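PHB depolymerase (Penicillium funiculosum, PDB 2D81) hydrolyses the ester bonds of poly(3-hydroxybutyrate), a microbial polyester, and probably does so with the catalytic machinery of an alpha/beta hydrolase. Local coordinates at residues 30-44 and 82-96. Residues are numbered along the deposited sequence; the frame is centred on the assembly and turned at random.
Sequences VAYSDVFNVGFGVFA and IASVANLGQRKIYMW. With NAG (2-acetamido-2-deoxy-beta-D-glucopyranose), chain B.
Strands 39-43 and 92-96 run parallel, 5° apart with axes 4.6 Å from each other, and are neighbours in the central sheet of the alpha/beta hydrolase fold. Six backbone hydrogen bonds join them, from Lys92 N to Val38 O at one end to Ala44 N to Trp96 O at the other. On one face of the sheet Phe40 lies beside Ile93. Its CG sits between backbone N and carbonyl carbon (chi1 55°), which brings the ring under Ile93 CG1, 4.3 Å from the ring centroid, in a CH-pi contact. Leu88 CD2 meets the same ring at its edge. On the other face Phe43, Tyr94 and Trp96 form an aromatic cluster, where Phe43 CE2 comes 3.6 Å from Tyr94 CE2. Helix 164-173 packs on Phe43 and Tyr94. Before the strands, Arg91 pins the 33-38 loop. Its NE and NH1 both hold Ser33 O, which lies in the guanidinium plane, while NH2 turns back to its neighbour Gln90 O. A methionine in its place would probably leave Ser33 O without both donors and the loop less firmly tied. Asn87 ND2 grips the same serine by its hydroxyl, 3.0 Å from Ser33 OG at 163°, with OG in the amide plane.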
loop_
_atom_site.group_PDB
_atom_site.type_symbol
_atom_site.label_atom_id
_atom_site.label_comp_id
_atom_site.label_asym_id
_atom_site.label_seq_id
_atom_site.Cartn_x
_atom_site.Cartn_y
_atom_site.Cartn_z
ATOM N N VAL A 30 -7.268 1.721 7.545
ATOM C CA VAL A 30 -8.205 2.388 8.442
ATOM C C VAL A 30 -9.660 2.130 8.048
ATOM O O VAL A 30 -10.443 1.600 8.843
ATOM C CB VAL A 30 -7.946 3.916 8.476
ATOM C CG1 VAL A 30 -9.034 4.623 9.274
ATOM C CG2 VAL A 30 -6.573 4.190 9.083
ATOM N N ALA A 31 -10.024 2.502 6.824
ATOM C CA ALA A 31 -11.419 2.425 6.392
ATOM C C ALA A 31 -11.907 0.981 6.352
ATOM O O ALA A 31 -13.066 0.698 6.670
ATOM C CB ALA A 31 -11.584 3.075 5.019
ATOM N N TYR A 32 -11.015 0.072 5.965
ATOM C CA TYR A 32 -11.333 -1.350 5.946
ATOM C C TYR A 32 -10.454 -2.142 6.912
ATOM O O TYR A 32 -9.943 -3.205 6.568
ATOM C CB TYR A 32 -11.173 -1.920 4.529
ATOM C CG TYR A 32 -12.204 -1.435 3.532
ATOM C CD1 TYR A 32 -12.031 -0.237 2.842
ATOM C CD2 TYR A 32 -13.348 -2.189 3.265
ATOM C CE1 TYR A 32 -12.965 0.198 1.905
ATOM C CE2 TYR A 32 -14.295 -1.761 2.330
ATOM C CZ TYR A 32 -14.094 -0.570 1.657
ATOM O OH TYR A 32 -15.020 -0.140 0.742
ATOM N N SER A 33 -10.285 -1.628 8.126
ATOM C CA SER A 33 -9.462 -2.307 9.118
ATOM C C SER A 33 -9.975 -3.720 9.401
ATOM O O SER A 33 -9.217 -4.577 9.849
ATOM C CB SER A 33 -9.408 -1.493 10.416
ATOM O OG SER A 33 -10.697 -1.308 10.977
ATOM N N ASP A 34 -11.253 -3.960 9.122
ATOM C CA ASP A 34 -11.838 -5.284 9.307
ATOM C C ASP A 34 -11.370 -6.276 8.243
ATOM O O ASP A 34 -11.255 -7.474 8.506
ATOM C CB ASP A 34 -13.371 -5.193 9.292
ATOM C CG ASP A 34 -13.909 -4.635 7.985
ATOM O OD1 ASP A 34 -13.450 -3.556 7.564
ATOM O OD2 ASP A 34 -14.797 -5.273 7.376
ATOM N N VAL A 35 -11.099 -5.771 7.044
ATOM C CA VAL A 35 -10.630 -6.603 5.940
ATOM C C VAL A 35 -9.130 -6.838 6.070
ATOM O O VAL A 35 -8.650 -7.965 5.927
ATOM C CB VAL A 35 -10.912 -5.930 4.578
ATOM C CG1 VAL A 35 -10.320 -6.759 3.444
ATOM C CG2 VAL A 35 -12.413 -5.771 4.382
ATOM N N PHE A 36 -8.392 -5.768 6.345
ATOM C CA PHE A 36 -6.950 -5.873 6.528
ATOM C C PHE A 36 -6.635 -6.073 8.004
ATOM O O PHE A 36 -6.115 -5.187 8.683
ATOM C CB PHE A 36 -6.274 -4.624 5.951
ATOM C CG PHE A 36 -6.569 -4.423 4.490
ATOM C CD1 PHE A 36 -7.676 -3.681 4.083
ATOM C CD2 PHE A 36 -5.802 -5.066 3.521
ATOM C CE1 PHE A 36 -8.022 -3.588 2.734
ATOM C CE2 PHE A 36 -6.138 -4.981 2.167
ATOM C CZ PHE A 36 -7.252 -4.241 1.774
ATOM N N ASN A 37 -6.958 -7.267 8.488
ATOM C CA ASN A 37 -7.076 -7.505 9.919
ATOM C C ASN A 37 -5.782 -7.873 10.632
ATOM O O ASN A 37 -5.739 -7.889 11.861
ATOM C CB ASN A 37 -8.136 -8.577 10.180
ATOM C CG ASN A 37 -8.131 -9.666 9.134
ATOM O OD1 ASN A 37 -7.092 -10.253 8.837
ATOM N ND2 ASN A 37 -9.301 -9.946 8.564
ATOM N N VAL A 38 -4.724 -8.162 9.879
ATOM C CA VAL A 38 -3.426 -8.379 10.506
ATOM C C VAL A 38 -2.732 -7.036 10.729
ATOM O O VAL A 38 -2.146 -6.791 11.783
ATOM C CB VAL A 38 -2.515 -9.280 9.644
ATOM C CG1 VAL A 38 -1.219 -9.561 10.387
ATOM C CG2 VAL A 38 -3.224 -10.582 9.323
ATOM N N GLY A 39 -2.811 -6.161 9.733
ATOM C CA GLY A 39 -2.213 -4.846 9.864
ATOM C C GLY A 39 -1.832 -4.275 8.514
ATOM O O GLY A 39 -2.282 -4.766 7.480
ATOM N N PHE A 40 -1.009 -3.232 8.519
ATOM C CA PHE A 40 -0.571 -2.612 7.276
ATOM C C PHE A 40 0.776 -1.912 7.396
ATOM O O PHE A 40 1.276 -1.686 8.501
ATOM C CB PHE A 40 -1.627 -1.618 6.770
ATOM C CG PHE A 40 -2.012 -0.564 7.774
ATOM C CD1 PHE A 40 -2.946 -0.836 8.771
ATOM C CD2 PHE A 40 -1.452 0.709 7.710
ATOM C CE1 PHE A 40 -3.318 0.147 9.689
ATOM C CE2 PHE A 40 -1.816 1.698 8.622
ATOM C CZ PHE A 40 -2.751 1.418 9.612
ATOM N N GLY A 41 1.359 -1.586 6.245
ATOM C CA GLY A 41 2.646 -0.913 6.212
ATOM C C GLY A 41 2.615 0.290 5.287
ATOM O O GLY A 41 1.958 0.271 4.243
ATOM N N VAL A 42 3.327 1.344 5.665
ATOM C CA VAL A 42 3.363 2.562 4.866
ATOM C C VAL A 42 4.806 3.003 4.640
ATOM O O VAL A 42 5.534 3.277 5.597
ATOM C CB VAL A 42 2.591 3.709 5.564
ATOM C CG1 VAL A 42 2.643 4.975 4.708
ATOM C CG2 VAL A 42 1.150 3.289 5.810
ATOM N N PHE A 43 5.218 3.056 3.374
ATOM C CA PHE A 43 6.528 3.585 3.004
ATOM C C PHE A 43 6.371 4.999 2.448
ATOM O O PHE A 43 5.821 5.182 1.361
ATOM C CB PHE A 43 7.200 2.720 1.927
ATOM C CG PHE A 43 7.475 1.298 2.350
ATOM C CD1 PHE A 43 6.501 0.313 2.209
ATOM C CD2 PHE A 43 8.723 0.939 2.849
ATOM C CE1 PHE A 43 6.768 -1.011 2.557
ATOM C CE2 PHE A 43 9.003 -0.385 3.203
ATOM C CZ PHE A 43 8.023 -1.359 3.053
ATOM N N ALA A 44 6.853 5.988 3.195
ATOM C CA ALA A 44 6.900 7.366 2.714
ATOM C C ALA A 44 5.525 7.836 2.249
ATOM O O ALA A 44 5.384 8.400 1.163
ATOM C CB ALA A 44 7.916 7.487 1.572
ATOM N N ILE A 82 -16.117 4.453 8.172
ATOM C CA ILE A 82 -14.980 3.541 8.241
ATOM C C ILE A 82 -15.253 2.470 9.289
ATOM O O ILE A 82 -16.137 2.629 10.133
ATOM C CB ILE A 82 -13.667 4.275 8.617
ATOM C CG1 ILE A 82 -13.795 4.914 10.002
ATOM C CG2 ILE A 82 -13.336 5.327 7.564
ATOM C CD1 ILE A 82 -12.515 5.571 10.490
ATOM N N ALA A 83 -14.499 1.376 9.232
ATOM C CA ALA A 83 -14.618 0.330 10.241
ATOM C C ALA A 83 -14.225 0.898 11.602
ATOM O O ALA A 83 -13.465 1.862 11.682
ATOM C CB ALA A 83 -13.720 -0.851 9.880
ATOM N N SER A 84 -14.744 0.299 12.669
ATOM C CA SER A 84 -14.460 0.777 14.019
ATOM C C SER A 84 -12.962 0.956 14.247
ATOM O O SER A 84 -12.173 0.049 13.987
ATOM C CB SER A 84 -15.012 -0.203 15.056
ATOM O OG SER A 84 -14.635 0.189 16.365
ATOM N N VAL A 85 -12.573 2.132 14.730
ATOM C CA VAL A 85 -11.167 2.404 14.993
ATOM C C VAL A 85 -10.631 1.576 16.157
ATOM O O VAL A 85 -9.421 1.500 16.367
ATOM C CB VAL A 85 -10.924 3.902 15.281
ATOM C CG1 VAL A 85 -11.248 4.721 14.043
ATOM C CG2 VAL A 85 -11.768 4.357 16.458
ATOM N N ALA A 86 -11.532 0.948 16.906
ATOM C CA ALA A 86 -11.125 -0.002 17.939
ATOM C C ALA A 86 -10.266 -1.113 17.337
ATOM O O ALA A 86 -9.373 -1.650 17.997
ATOM C CB ALA A 86 -12.357 -0.596 18.619
ATOM N N ASN A 87 -10.535 -1.460 16.081
ATOM C CA ASN A 87 -9.744 -2.484 15.408
ATOM C C ASN A 87 -8.267 -2.115 15.376
ATOM O O ASN A 87 -7.400 -2.985 15.480
ATOM C CB ASN A 87 -10.230 -2.701 13.972
ATOM C CG ASN A 87 -11.637 -3.253 13.906
ATOM O OD1 ASN A 87 -12.123 -3.864 14.859
ATOM N ND2 ASN A 87 -12.295 -3.056 12.768
ATOM N N LEU A 88 -7.976 -0.827 15.226
ATOM C CA LEU A 88 -6.593 -0.391 15.072
ATOM C C LEU A 88 -5.765 -0.692 16.317
ATOM O O LEU A 88 -4.536 -0.683 16.270
ATOM C CB LEU A 88 -6.542 1.105 14.758
ATOM C CG LEU A 88 -7.189 1.504 13.431
ATOM C CD1 LEU A 88 -7.192 3.020 13.303
ATOM C CD2 LEU A 88 -6.434 0.858 12.269
ATOM N N GLY A 89 -6.447 -0.969 17.425
ATOM C CA GLY A 89 -5.752 -1.293 18.656
ATOM C C GLY A 89 -5.178 -2.696 18.653
ATOM O O GLY A 89 -4.401 -3.054 19.540
ATOM N N GLN A 90 -5.562 -3.490 17.656
ATOM C CA GLN A 90 -5.055 -4.854 17.511
ATOM C C GLN A 90 -4.538 -5.102 16.100
ATOM O O GLN A 90 -4.873 -6.109 15.472
ATOM C CB GLN A 90 -6.150 -5.872 17.831
ATOM C CG GLN A 90 -6.622 -5.851 19.272
ATOM C CD GLN A 90 -7.563 -6.995 19.586
ATOM O OE1 GLN A 90 -8.580 -7.181 18.915
ATOM N NE2 GLN A 90 -7.229 -7.768 20.614
ATOM N N ARG A 91 -3.730 -4.173 15.606
ATOM C CA ARG A 91 -3.133 -4.299 14.283
ATOM C C ARG A 91 -1.630 -4.082 14.372
ATOM O O ARG A 91 -1.157 -3.254 15.152
ATOM C CB ARG A 91 -3.742 -3.266 13.331
ATOM C CG ARG A 91 -5.232 -3.458 13.077
ATOM C CD ARG A 91 -5.492 -4.646 12.162
ATOM N NE ARG A 91 -6.919 -4.880 11.956
ATOM C CZ ARG A 91 -7.707 -5.528 12.809
ATOM N NH1 ARG A 91 -8.995 -5.686 12.532
ATOM N NH2 ARG A 91 -7.209 -6.031 13.930
ATOM N N LYS A 92 -0.882 -4.834 13.571
ATOM C CA LYS A 92 0.543 -4.584 13.409
ATOM C C LYS A 92 0.711 -3.494 12.361
ATOM O O LYS A 92 0.213 -3.619 11.241
ATOM C CB LYS A 92 1.264 -5.857 12.955
ATOM C CG LYS A 92 1.099 -7.040 13.899
ATOM C CD LYS A 92 1.655 -6.732 15.277
ATOM C CE LYS A 92 3.170 -6.615 15.254
ATOM N NZ LYS A 92 3.807 -7.929 14.971
ATOM N N ILE A 93 1.404 -2.421 12.727
ATOM C CA ILE A 93 1.577 -1.293 11.823
ATOM C C ILE A 93 3.055 -0.999 11.630
ATOM O O ILE A 93 3.784 -0.753 12.593
ATOM C CB ILE A 93 0.867 -0.032 12.363
ATOM C CG1 ILE A 93 -0.627 -0.314 12.529
ATOM C CG2 ILE A 93 1.075 1.142 11.406
ATOM C CD1 ILE A 93 -1.411 0.830 13.140
ATOM N N TYR A 94 3.486 -1.050 10.374
ATOM C CA TYR A 94 4.867 -0.781 9.999
ATOM C C TYR A 94 4.933 0.540 9.241
ATOM O O TYR A 94 4.127 0.789 8.350
ATOM C CB TYR A 94 5.399 -1.908 9.110
ATOM C CG TYR A 94 6.759 -1.617 8.510
ATOM C CD1 TYR A 94 7.928 -1.893 9.214
ATOM C CD2 TYR A 94 6.870 -1.036 7.247
ATOM C CE1 TYR A 94 9.177 -1.596 8.675
ATOM C CE2 TYR A 94 8.111 -0.732 6.701
ATOM C CZ TYR A 94 9.259 -1.015 7.419
ATOM O OH TYR A 94 10.486 -0.708 6.886
ATOM N N MET A 95 5.894 1.383 9.602
ATOM C CA MET A 95 6.076 2.673 8.941
ATOM C C MET A 95 7.549 2.921 8.639
ATOM O O MET A 95 8.416 2.606 9.454
ATOM C CB MET A 95 5.526 3.799 9.819
ATOM C CG MET A 95 4.011 3.808 9.908
ATOM S SD MET A 95 3.391 5.019 11.082
ATOM C CE MET A 95 3.515 4.070 12.596
ATOM N N TRP A 96 7.826 3.477 7.462
ATOM C CA TRP A 96 9.199 3.723 7.026
ATOM C C TRP A 96 9.322 5.065 6.330
ATOM O O TRP A 96 8.439 5.473 5.579
ATOM C CB TRP A 96 9.664 2.629 6.057
ATOM C CG TRP A 96 11.054 2.862 5.516
ATOM C CD1 TRP A 96 12.235 2.497 6.101
ATOM C CD2 TRP A 96 11.404 3.542 4.301
ATOM N NE1 TRP A 96 13.295 2.910 5.331
ATOM C CE2 TRP A 96 12.815 3.553 4.220
ATOM C CE3 TRP A 96 10.662 4.147 3.274
ATOM C CZ2 TRP A 96 13.502 4.141 3.149
ATOM C CZ3 TRP A 96 11.348 4.734 2.208
ATOM C CH2 TRP A 96 12.754 4.725 2.156
HETATM C C1 NAG B . -0.174 -7.239 18.862
HETATM C C2 NAG B . -1.538 -7.406 19.555
HETATM C C3 NAG B . -1.935 -8.892 19.677
HETATM C C4 NAG B . -1.669 -9.685 18.388
HETATM C C5 NAG B . -0.267 -9.390 17.865
HETATM C C6 NAG B . 0.055 -10.094 16.562
HETATM C C7 NAG B . -2.424 -6.078 21.378
HETATM C C8 NAG B . -2.515 -5.976 22.893
HETATM N N2 NAG B . -1.443 -6.830 20.884
HETATM O O3 NAG B . -3.316 -8.986 19.991
HETATM O O4 NAG B . -1.785 -11.073 18.659
HETATM O O5 NAG B . -0.130 -7.976 17.638
HETATM O O6 NAG B . 1.452 -10.328 16.444
HETATM O O7 NAG B . -3.236 -5.478 20.675
HETATM O O HOH W 1 -10.669 1.310 11.516
HETATM O O HOH W 2 -2.482 -8.227 14.285
#